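Local coordinates for putative peptide ABC-transport system periplasmic peptide-binding protein (Campylobacter jejuni, PDB 4OEU), which probably acts as the periplasmic solute-binding component of an ABC transporter, and here holds a nickel ion together with a free histidine, at residues 13-18 with 28-33; 9-14 with 192-197; 183-188 with 488-493; 211-216 with 465-470. One frame throughout, in Å; residues are numbered along the deposited sequence.

Contact 1: residues 13-18 with 28-33; sequences NEIARI and AVINLV. With MG (magnesium ion), chain E.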
# COMPACT_ATOMS: atom_id res chain seq x y z
N ASN A 13 2.93 10.76 -2.65
CA ASN A 13 3.44 10.43 -1.31
C ASN A 13 4.95 10.52 -1.23
O ASN A 13 5.67 10.07 -2.13
CB ASN A 13 2.98 9.04 -0.88
CG ASN A 13 1.55 9.03 -0.36
OD1 ASN A 13 0.61 8.78 -1.12
ND2 ASN A 13 1.39 9.31 0.93
N GLU A 14 5.43 11.06 -0.11
CA GLU A 14 6.85 11.25 0.13
C GLU A 14 7.24 10.48 1.38
O GLU A 14 6.40 10.24 2.25
CB GLU A 14 7.16 12.75 0.28
CG GLU A 14 8.63 13.13 0.25
CD GLU A 14 8.82 14.63 0.41
OE1 GLU A 14 7.81 15.36 0.54
OE2 GLU A 14 9.99 15.09 0.40
N ILE A 15 8.50 10.07 1.48
CA ILE A 15 8.93 9.33 2.67
C ILE A 15 10.09 10.07 3.33
O ILE A 15 10.87 10.75 2.65
CB ILE A 15 9.33 7.87 2.31
CG1 ILE A 15 9.57 7.02 3.57
CG2 ILE A 15 10.55 7.82 1.39
CD1 ILE A 15 9.65 5.52 3.29
N ALA A 16 10.20 9.95 4.65
CA ALA A 16 11.25 10.64 5.39
C ALA A 16 12.59 9.92 5.28
O ALA A 16 13.65 10.57 5.27
CB ALA A 16 10.85 10.78 6.85
N ARG A 17 12.55 8.60 5.20
CA ARG A 17 13.77 7.79 5.17
C ARG A 17 13.81 6.86 3.95
O ARG A 17 13.03 5.90 3.84
CB ARG A 17 13.88 6.99 6.47
CG ARG A 17 13.95 7.86 7.73
CD ARG A 17 13.93 7.02 9.00
NE ARG A 17 12.63 6.41 9.22
CZ ARG A 17 12.29 5.74 10.32
NH1 ARG A 17 13.18 5.60 11.30
NH2 ARG A 17 11.07 5.21 10.44
N ILE A 18 14.75 7.12 3.04
CA ILE A 18 14.88 6.34 1.81
C ILE A 18 15.68 5.07 2.11
O ILE A 18 16.89 4.98 1.87
CB ILE A 18 15.56 7.17 0.70
CG1 ILE A 18 14.84 8.51 0.56
CG2 ILE A 18 15.55 6.41 -0.63
CD1 ILE A 18 15.47 9.43 -0.46
N ALA A 28 7.93 5.84 -4.13
CA ALA A 28 8.42 5.41 -5.43
C ALA A 28 9.94 5.42 -5.48
O ALA A 28 10.53 4.93 -6.43
CB ALA A 28 7.86 6.31 -6.53
N VAL A 29 10.58 5.99 -4.45
CA VAL A 29 12.02 6.19 -4.46
C VAL A 29 12.85 5.00 -3.97
O VAL A 29 14.01 4.85 -4.34
CB VAL A 29 12.41 7.43 -3.62
CG1 VAL A 29 11.87 8.70 -4.27
CG2 VAL A 29 11.88 7.31 -2.19
N ILE A 30 12.26 4.14 -3.13
CA ILE A 30 13.00 3.01 -2.58
C ILE A 30 13.30 1.96 -3.65
O ILE A 30 14.41 1.41 -3.69
CB ILE A 30 12.25 2.34 -1.40
CG1 ILE A 30 12.12 3.31 -0.23
CG2 ILE A 30 12.98 1.07 -0.95
CD1 ILE A 30 11.62 2.66 1.07
N ASN A 31 12.34 1.70 -4.53
CA ASN A 31 12.58 0.74 -5.61
C ASN A 31 13.51 1.31 -6.71
O ASN A 31 13.97 0.57 -7.58
CB ASN A 31 11.26 0.26 -6.23
CG ASN A 31 11.41 -1.07 -6.98
OD1 ASN A 31 12.07 -1.99 -6.51
ND2 ASN A 31 10.79 -1.16 -8.16
N LEU A 32 13.78 2.62 -6.67
CA LEU A 32 14.72 3.24 -7.61
C LEU A 32 16.16 3.06 -7.14
O LEU A 32 17.04 2.66 -7.91
CB LEU A 32 14.43 4.74 -7.76
CG LEU A 32 13.05 5.18 -8.24
CD1 LEU A 32 12.93 6.70 -8.22
CD2 LEU A 32 12.79 4.66 -9.62
N VAL A 33 16.38 3.36 -5.86
CA VAL A 33 17.70 3.29 -5.26
C VAL A 33 18.12 1.85 -4.97
O VAL A 33 19.27 1.47 -5.21
CB VAL A 33 17.77 4.11 -3.95
CG1 VAL A 33 19.17 4.06 -3.36
CG2 VAL A 33 17.33 5.54 -4.18
MG MG E . 12.97 -3.82 -6.64
O HOH W 1 8.04 8.97 -3.57
O HOH W 2 12.14 -4.14 -8.43
O HOH W 3 14.89 -2.69 -7.48
O HOH W 4 14.07 -5.96 -6.75
O HOH W 5 13.48 -3.76 -4.44
O HOH W 6 11.15 -4.73 -6.21

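Contact 2: residues 9-14 with 192-197; sequences IAVENE and LIIKHI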
# COMPACT_ATOMS: atom_id res chain seq x y z
N ILE A 9 8.93 12.92 -12.91
CA ILE A 9 7.68 12.27 -12.56
C ILE A 9 7.14 12.80 -11.23
O ILE A 9 7.90 13.02 -10.29
CB ILE A 9 7.85 10.73 -12.47
CG1 ILE A 9 8.47 10.21 -13.77
CG2 ILE A 9 6.53 10.05 -12.19
CD1 ILE A 9 9.07 8.81 -13.66
N ALA A 10 5.83 13.00 -11.16
CA ALA A 10 5.23 13.44 -9.92
C ALA A 10 4.62 12.26 -9.16
O ALA A 10 3.98 11.39 -9.76
CB ALA A 10 4.17 14.51 -10.19
N VAL A 11 4.84 12.22 -7.85
CA VAL A 11 4.19 11.24 -7.00
C VAL A 11 3.55 11.97 -5.82
O VAL A 11 4.05 13.01 -5.39
CB VAL A 11 5.17 10.15 -6.48
CG1 VAL A 11 5.88 9.46 -7.63
CG2 VAL A 11 6.17 10.75 -5.50
N GLU A 12 2.44 11.44 -5.31
CA GLU A 12 1.70 12.13 -4.25
C GLU A 12 2.31 11.91 -2.87
O GLU A 12 2.24 12.79 -2.01
CB GLU A 12 0.23 11.69 -4.24
CG GLU A 12 -0.01 10.23 -3.88
CD GLU A 12 -1.48 9.90 -3.64
OE1 GLU A 12 -2.20 10.76 -3.08
OE2 GLU A 12 -1.92 8.79 -4.02
N ASN A 13 2.93 10.76 -2.65
CA ASN A 13 3.44 10.43 -1.31
C ASN A 13 4.95 10.52 -1.23
O ASN A 13 5.67 10.07 -2.13
CB ASN A 13 2.98 9.04 -0.88
CG ASN A 13 1.55 9.03 -0.36
OD1 ASN A 13 0.61 8.78 -1.12
ND2 ASN A 13 1.39 9.31 0.93
N GLU A 14 5.43 11.06 -0.11
CA GLU A 14 6.85 11.25 0.13
C GLU A 14 7.24 10.48 1.38
O GLU A 14 6.40 10.24 2.25
CB GLU A 14 7.16 12.75 0.28
CG GLU A 14 8.63 13.13 0.25
CD GLU A 14 8.82 14.63 0.41
OE1 GLU A 14 7.81 15.36 0.54
OE2 GLU A 14 9.99 15.09 0.40
N LEU A 192 16.75 11.44 -13.47
CA LEU A 192 15.40 11.17 -13.00
C LEU A 192 15.08 12.04 -11.80
O LEU A 192 15.82 12.08 -10.82
CB LEU A 192 15.24 9.69 -12.65
CG LEU A 192 13.87 9.34 -12.08
CD1 LEU A 192 12.80 9.60 -13.12
CD2 LEU A 192 13.83 7.89 -11.62
N ILE A 193 13.96 12.75 -11.89
CA ILE A 193 13.50 13.58 -10.81
C ILE A 193 12.14 13.09 -10.33
O ILE A 193 11.21 12.95 -11.13
CB ILE A 193 13.40 15.06 -11.24
CG1 ILE A 193 14.80 15.63 -11.51
CG2 ILE A 193 12.66 15.88 -10.19
CD1 ILE A 193 14.81 17.09 -11.87
N ILE A 194 12.04 12.79 -9.04
CA ILE A 194 10.76 12.47 -8.43
C ILE A 194 10.19 13.71 -7.73
O ILE A 194 10.66 14.09 -6.65
CB ILE A 194 10.89 11.31 -7.44
CG1 ILE A 194 11.42 10.06 -8.15
CG2 ILE A 194 9.55 11.05 -6.75
CD1 ILE A 194 10.53 9.55 -9.27
N LYS A 195 9.19 14.33 -8.33
CA LYS A 195 8.63 15.58 -7.82
C LYS A 195 7.44 15.29 -6.91
O LYS A 195 6.54 14.54 -7.28
CB LYS A 195 8.22 16.49 -8.98
CG LYS A 195 8.10 17.97 -8.61
CD LYS A 195 7.78 18.83 -9.83
CE LYS A 195 7.75 20.31 -9.45
NZ LYS A 195 7.48 21.20 -10.62
N HIS A 196 7.45 15.85 -5.71
CA HIS A 196 6.37 15.59 -4.76
C HIS A 196 5.20 16.54 -4.98
O HIS A 196 5.30 17.74 -4.73
CB HIS A 196 6.87 15.69 -3.32
CG HIS A 196 5.78 15.62 -2.29
ND1 HIS A 196 5.58 16.61 -1.35
CD2 HIS A 196 4.84 14.68 -2.06
CE1 HIS A 196 4.56 16.28 -0.58
NE2 HIS A 196 4.09 15.11 -0.99
N ILE A 197 4.09 16.00 -5.47
CA ILE A 197 2.87 16.77 -5.68
C ILE A 197 1.67 15.97 -5.19
O ILE A 197 1.31 14.95 -5.79
CB ILE A 197 2.67 17.14 -7.16
CG1 ILE A 197 3.79 18.06 -7.66
CG2 ILE A 197 1.30 17.78 -7.38
CD1 ILE A 197 3.89 18.12 -9.16

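Contact 3: residues 183-188 with 488-493; sequences YLDKVK and NVYEWS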
# COMPACT_ATOMS: atom_id res chain seq x y z
N TYR A 183 23.28 -4.07 -13.27
CA TYR A 183 23.46 -5.45 -13.75
C TYR A 183 22.29 -5.96 -14.59
O TYR A 183 22.47 -6.74 -15.51
CB TYR A 183 23.66 -6.38 -12.55
CG TYR A 183 22.58 -6.24 -11.50
CD1 TYR A 183 21.46 -7.07 -11.51
CD2 TYR A 183 22.66 -5.28 -10.51
CE1 TYR A 183 20.47 -6.94 -10.56
CE2 TYR A 183 21.68 -5.13 -9.56
CZ TYR A 183 20.58 -5.97 -9.59
OH TYR A 183 19.60 -5.82 -8.64
N LEU A 184 21.08 -5.54 -14.23
CA LEU A 184 19.87 -6.09 -14.81
C LEU A 184 19.69 -5.64 -16.26
O LEU A 184 19.34 -6.44 -17.13
CB LEU A 184 18.66 -5.68 -13.98
CG LEU A 184 17.45 -6.62 -14.02
CD1 LEU A 184 17.83 -8.01 -13.51
CD2 LEU A 184 16.30 -6.04 -13.20
N ASP A 185 19.92 -4.36 -16.50
CA ASP A 185 19.70 -3.74 -17.80
C ASP A 185 20.41 -2.39 -17.83
O ASP A 185 20.78 -1.85 -16.79
CB ASP A 185 18.21 -3.56 -18.07
CG ASP A 185 17.92 -3.15 -19.51
OD1 ASP A 185 16.73 -3.16 -19.91
OD2 ASP A 185 18.87 -2.80 -20.23
N LYS A 186 20.59 -1.85 -19.02
CA LYS A 186 21.14 -0.51 -19.15
C LYS A 186 20.06 0.50 -18.79
O LYS A 186 18.98 0.49 -19.37
CB LYS A 186 21.64 -0.27 -20.57
CG LYS A 186 22.05 1.16 -20.84
CD LYS A 186 23.46 1.45 -20.36
CE LYS A 186 23.83 2.90 -20.63
NZ LYS A 186 23.58 3.29 -22.04
N VAL A 187 20.35 1.35 -17.81
CA VAL A 187 19.41 2.40 -17.43
C VAL A 187 19.38 3.45 -18.53
O VAL A 187 20.40 4.06 -18.84
CB VAL A 187 19.78 3.05 -16.09
CG1 VAL A 187 18.72 4.04 -15.68
CG2 VAL A 187 19.93 1.98 -15.02
N LYS A 188 18.21 3.65 -19.13
CA LYS A 188 18.11 4.45 -20.34
C LYS A 188 18.17 5.97 -20.12
O LYS A 188 18.98 6.65 -20.76
CB LYS A 188 16.83 4.06 -21.09
CG LYS A 188 16.96 2.68 -21.73
CD LYS A 188 15.67 2.19 -22.35
CE LYS A 188 15.87 0.87 -23.08
NZ LYS A 188 14.61 0.37 -23.69
N ASN A 488 9.24 -0.07 -13.98
CA ASN A 488 10.24 -0.31 -15.02
C ASN A 488 10.81 0.99 -15.60
O ASN A 488 11.21 1.04 -16.77
CB ASN A 488 9.65 -1.18 -16.14
CG ASN A 488 8.76 -0.40 -17.09
OD1 ASN A 488 7.88 0.36 -16.67
ND2 ASN A 488 8.99 -0.58 -18.39
N VAL A 489 10.88 2.02 -14.77
CA VAL A 489 11.25 3.37 -15.21
C VAL A 489 12.66 3.43 -15.82
O VAL A 489 12.97 4.34 -16.57
CB VAL A 489 11.14 4.38 -14.04
CG1 VAL A 489 12.19 4.09 -12.99
CG2 VAL A 489 11.25 5.81 -14.54
N TYR A 490 13.50 2.44 -15.50
CA TYR A 490 14.84 2.38 -16.09
C TYR A 490 14.78 1.99 -17.56
O TYR A 490 15.77 2.10 -18.28
CB TYR A 490 15.72 1.39 -15.32
CG TYR A 490 15.15 -0.00 -15.19
CD1 TYR A 490 15.44 -0.99 -16.12
CD2 TYR A 490 14.32 -0.33 -14.12
CE1 TYR A 490 14.91 -2.26 -16.00
CE2 TYR A 490 13.80 -1.60 -13.99
CZ TYR A 490 14.09 -2.56 -14.93
OH TYR A 490 13.57 -3.83 -14.79
N GLU A 491 13.61 1.55 -18.01
CA GLU A 491 13.40 1.26 -19.42
C GLU A 491 12.84 2.48 -20.14
O GLU A 491 12.74 2.49 -21.37
CB GLU A 491 12.45 0.08 -19.61
CG GLU A 491 12.94 -1.25 -19.06
CD GLU A 491 11.97 -2.39 -19.34
OE1 GLU A 491 10.93 -2.15 -19.99
OE2 GLU A 491 12.23 -3.52 -18.90
N TRP A 492 12.46 3.50 -19.38
CA TRP A 492 11.83 4.69 -19.95
C TRP A 492 12.84 5.60 -20.64
O TRP A 492 13.93 5.82 -20.13
CB TRP A 492 11.07 5.50 -18.88
CG TRP A 492 9.90 4.78 -18.25
CD1 TRP A 492 9.65 3.43 -18.27
CD2 TRP A 492 8.82 5.38 -17.53
NE1 TRP A 492 8.49 3.16 -17.59
CE2 TRP A 492 7.96 4.33 -17.13
CE3 TRP A 492 8.49 6.69 -17.17
CZ2 TRP A 492 6.79 4.56 -16.39
CZ3 TRP A 492 7.34 6.92 -16.44
CH2 TRP A 492 6.50 5.86 -16.06
N SER A 493 12.46 6.12 -21.80
CA SER A 493 13.30 7.07 -22.52
C SER A 493 12.46 7.94 -23.46
O SER A 493 11.36 7.56 -23.85
CB SER A 493 14.38 6.33 -23.31
OG SER A 493 13.79 5.54 -24.32

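Contact 4: residues 211-216 with 465-470; sequences KIDAAL and VYNKDL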
# COMPACT_ATOMS: atom_id res chain seq x y z
N LYS A 211 6.34 20.97 -17.08
CA LYS A 211 7.30 20.95 -15.98
C LYS A 211 7.55 19.52 -15.49
O LYS A 211 8.60 19.24 -14.92
CB LYS A 211 6.83 21.84 -14.82
CG LYS A 211 6.94 23.32 -15.12
CD LYS A 211 6.17 24.16 -14.11
CE LYS A 211 7.01 24.44 -12.87
NZ LYS A 211 6.26 25.23 -11.84
N ILE A 212 6.58 18.64 -15.70
CA ILE A 212 6.76 17.22 -15.40
C ILE A 212 6.37 16.36 -16.60
O ILE A 212 5.52 16.74 -17.40
CB ILE A 212 5.92 16.78 -14.16
CG1 ILE A 212 4.43 16.88 -14.46
CG2 ILE A 212 6.29 17.63 -12.94
CD1 ILE A 212 3.55 16.51 -13.28
N ASP A 213 7.00 15.19 -16.72
CA ASP A 213 6.75 14.28 -17.84
C ASP A 213 5.55 13.37 -17.64
O ASP A 213 4.87 13.02 -18.60
CB ASP A 213 7.99 13.42 -18.11
CG ASP A 213 9.13 14.21 -18.71
OD1 ASP A 213 8.92 14.87 -19.75
OD2 ASP A 213 10.25 14.16 -18.15
N ALA A 214 5.30 12.98 -16.40
CA ALA A 214 4.25 12.00 -16.12
C ALA A 214 3.72 12.08 -14.70
O ALA A 214 4.44 12.47 -13.78
CB ALA A 214 4.77 10.59 -16.40
N ALA A 215 2.46 11.70 -14.54
CA ALA A 215 1.85 11.61 -13.22
C ALA A 215 0.61 10.74 -13.29
O ALA A 215 0.06 10.50 -14.37
CB ALA A 215 1.49 13.00 -12.69
N LEU A 216 0.17 10.26 -12.13
CA LEU A 216 -1.13 9.61 -12.02
C LEU A 216 -2.15 10.69 -11.74
O LEU A 216 -2.03 11.42 -10.76
CB LEU A 216 -1.13 8.55 -10.91
CG LEU A 216 -0.10 7.42 -10.99
CD1 LEU A 216 -0.32 6.42 -9.85
CD2 LEU A 216 -0.17 6.71 -12.33
N VAL A 465 -0.91 9.63 -16.97
CA VAL A 465 -0.79 10.60 -18.04
C VAL A 465 0.69 10.87 -18.26
O VAL A 465 1.41 11.20 -17.31
CB VAL A 465 -1.53 11.90 -17.69
CG1 VAL A 465 -1.45 12.90 -18.85
CG2 VAL A 465 -2.98 11.60 -17.34
N TYR A 466 1.15 10.70 -19.50
CA TYR A 466 2.58 10.76 -19.79
C TYR A 466 2.93 11.56 -21.05
O TYR A 466 2.13 11.66 -21.98
CB TYR A 466 3.15 9.34 -19.94
CG TYR A 466 2.56 8.56 -21.10
CD1 TYR A 466 3.21 8.50 -22.33
CD2 TYR A 466 1.33 7.93 -20.98
CE1 TYR A 466 2.66 7.80 -23.39
CE2 TYR A 466 0.78 7.22 -22.04
CZ TYR A 466 1.45 7.17 -23.24
OH TYR A 466 0.90 6.48 -24.29
N ASN A 467 4.13 12.14 -21.05
CA ASN A 467 4.70 12.76 -22.25
C ASN A 467 4.72 11.74 -23.39
O ASN A 467 5.25 10.64 -23.23
CB ASN A 467 6.11 13.26 -21.94
CG ASN A 467 6.75 14.01 -23.10
OD1 ASN A 467 6.48 13.74 -24.27
ND2 ASN A 467 7.64 14.94 -22.78
N LYS A 468 4.15 12.09 -24.54
CA LYS A 468 4.01 11.10 -25.61
C LYS A 468 5.36 10.74 -26.24
O LYS A 468 5.48 9.74 -26.95
CB LYS A 468 3.04 11.59 -26.68
CG LYS A 468 2.37 10.44 -27.44
CD LYS A 468 1.21 10.88 -28.31
CE LYS A 468 0.65 9.69 -29.07
NZ LYS A 468 0.06 8.67 -28.15
N ASP A 469 6.38 11.55 -25.97
CA ASP A 469 7.74 11.26 -26.40
C ASP A 469 8.35 10.10 -25.62
O ASP A 469 9.39 9.57 -26.01
CB ASP A 469 8.62 12.51 -26.28
CG ASP A 469 8.34 13.54 -27.35
OD1 ASP A 469 7.91 13.15 -28.46
OD2 ASP A 469 8.55 14.75 -27.09
N LEU A 470 7.70 9.70 -24.53
CA LEU A 470 8.20 8.63 -23.65
C LEU A 470 8.13 7.24 -24.28
O LEU A 470 7.10 6.84 -24.83
CB LEU A 470 7.43 8.62 -22.33
CG LEU A 470 8.01 9.47 -21.20
CD1 LEU A 470 7.13 9.43 -19.96
CD2 LEU A 470 9.40 8.96 -20.86

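Contact 1: residues 13-18 with 28-33
Turning its CG1 branch opposite the backbone N (chi1 -171°) lets Ile15 reach Ile30 through CD1 while CG2, left between backbone N and carbonyl carbon, drops onto Val29. At Ile18 chi1 of -51° sets CG1 beside the backbone N and CG2 anti to it, and CG2 is the branch that reaches Val29 and Val33. This is the loop that follows the N-terminal strand 6-11 of a periplasmic binding protein fold, folding back on residues 28-33, which lead into the short helix 30-33. Four isoleucine and valine methyl contacts make the interface. CG2 of Val29 is touched by both isoleucines, 3.9 Å from CG2 of Ile15 and 4.1 Å from CG2 of Ile18. The CG2 methyl of Ile18 also touches CG2 of Val33, one helical turn on from Val29, so it rests over the two residues at once, both met at about a right angle. Ile15 and Ile30 likewise cross squarely, meeting through their CD1 ends alone. Phe176 of strand 173-178 touches Val29 and Val33 and joins this apolar layer to the sheet. Polar linkage comes through one water, which donates to Asn13 O and accepts from Ala28 N at 3.2 Å. Asn31 points elsewhere: five waters complete the six-fold shell round the magnesium ion, whose one protein ligand is Asn31 OD1 at 2.0 Å.

Contact 2: residues 9-14 with 192-197
Ile9 is gripped by two backbone bonds, its N donating to Ile193 O at 2.9 Å and its O accepting from Lys195 N at 2.7 Å. The ladder continues one step on, with Val11 N giving to Lys195 O at 2.9 Å and Val11 O taking from Ile197 N at 3.0 Å. CA-H groups supplement the acceptors: Ala10 CA comes 3.1 Å from Lys195 O, and Glu12 CA approaches Ile197 O. On one face Val11 CG2 sits 3.6 Å from Ile194 CG2; on the other, Ala10 CB meets Ile197 CD1. The His196 ring lies under Glu14, whose CB stands over its face as a CH-pi contact, 4.0 Å from the centroid. Glu14 OE1 also hangs above the ring near ND1, badly angled for a bond; the other oxygen, OE2, accepts from Gly171 N. Glu12 OE2 is likewise hydrogen-bonded to His481 ND1, and Lys195 NZ ends in a salt bridge with Glu206. Through this parallel pairing the first strand of the chain joins a mixed sheet with 191-196, 173-178 and 163-169, and on its other side bonds to Ala214, as part of the periplasmic binding protein fold.

Contact 3: residues 183-188 with 488-493
Leu184 starts the contact by laying CD2 against the phenol end of Tyr490, 3.9 Å from its OH, the two side chains slanting past each other. Asp185 comes next: CB approaches CE1 of the same ring at 4.1 Å, and OD1 passes CG of Glu491. OD1 of Asp185 lies 4.6 Å from OE2 of Glu491, like charges that may repel mildly, an effect probably offset on Glu491 by Asn488 and a long, weak ion pair with Lys474. The loop then turns in at Val187, whose CG1 packs crosswise on CB of Tyr490; the ring stands here because chi1 of 55° puts CG between backbone N and carbonyl carbon. What is being met is a 3-10 turn, residues 489-491, in the C-terminal tail, which returns beside the N-terminal strand 6-11: the first and last parts of the chain build the same lobe of this periplasmic binding protein. The turn is braced within itself, Asn488 ND2 donating to OE1 of Glu491 from above the carboxylate plane and Trp492 NE1 to Asn488 OD1. Lys188 fastens the loop to it with a nearly straight backbone bond from N to Tyr490 O, 3.0 Å and 166°. Its extended aliphatic chain then runs along the tail, CD 3.1 Å from Glu491 O and CB 4.0 Å from Ser493 CB, while NZ ends 5.8 Å from Glu491 OE1, too far for a salt bridge.

Contact 4: residues 211-216 with 465-470
Strands 214-216 and 465-467 run antiparallel at 178°, Ala215 and Val465 forming the hydrogen-bonded pair and Ala214 with Tyr466 the non-hydrogen-bonded one. They belong to the large mixed sheet that strand 454-467 threads in this binding-protein fold, and 214-216 is one of its short strands. Ala215 N gives to Val465 O at 3.0 Å and Val465 N returns a bond to Ala215 O. One step further along, Asn467 N donates to Asp213 O at 2.7 Å. On the face of Ala214 and Tyr466, Ala214 CB meets Tyr466 CB at 4.1 Å, and CD1 of Leu470 touches that same alanine methyl. Asp213 and Asn467 lie alongside, pointing the same way, their flat groups turned 43° to each other. The amide ND2 bonds to OD1 of Asp213 on its anti side, though 24° out of the carboxylate plane, at a longish 3.3 Å; OD2 instead accepts from Ile8 N and pairs with Lys494, holding the carboxylate by both oxygens. The extended first torsion of Asn467 carries its amide alongside Asp213, while OD1 serves its own chain. That chain makes a type I turn, Asn467 O accepting from Leu470 N, and an Asx turn in which Asn467 OD1 takes Asp469 N at 2.8 Å.

In the fold
Contacts 1 and 2 overlap in sequence at Asn13 and Glu14, with centres about 10 Å apart; Leu32 of helix 30-33 packs on Ile194 and Leu192. The centres of contacts 2 and 4 are about 12 Å apart, and Ala10 N probably bonds to Ala214 O, linking strand 6-11 to the large sheet. Contact 3, about 19 Å from contact 2 between centres, meets it where Val489 and Trp492 touch Ile9. Along the chain contact 1 closes first, while both segments of contact 4 fall between those of contact 3. N-terminal, middle and C-terminal parts are thus tied into one lobe, with the magnesium ion bound by Asn31 of contact 1 and the bound histidine touching Asn13.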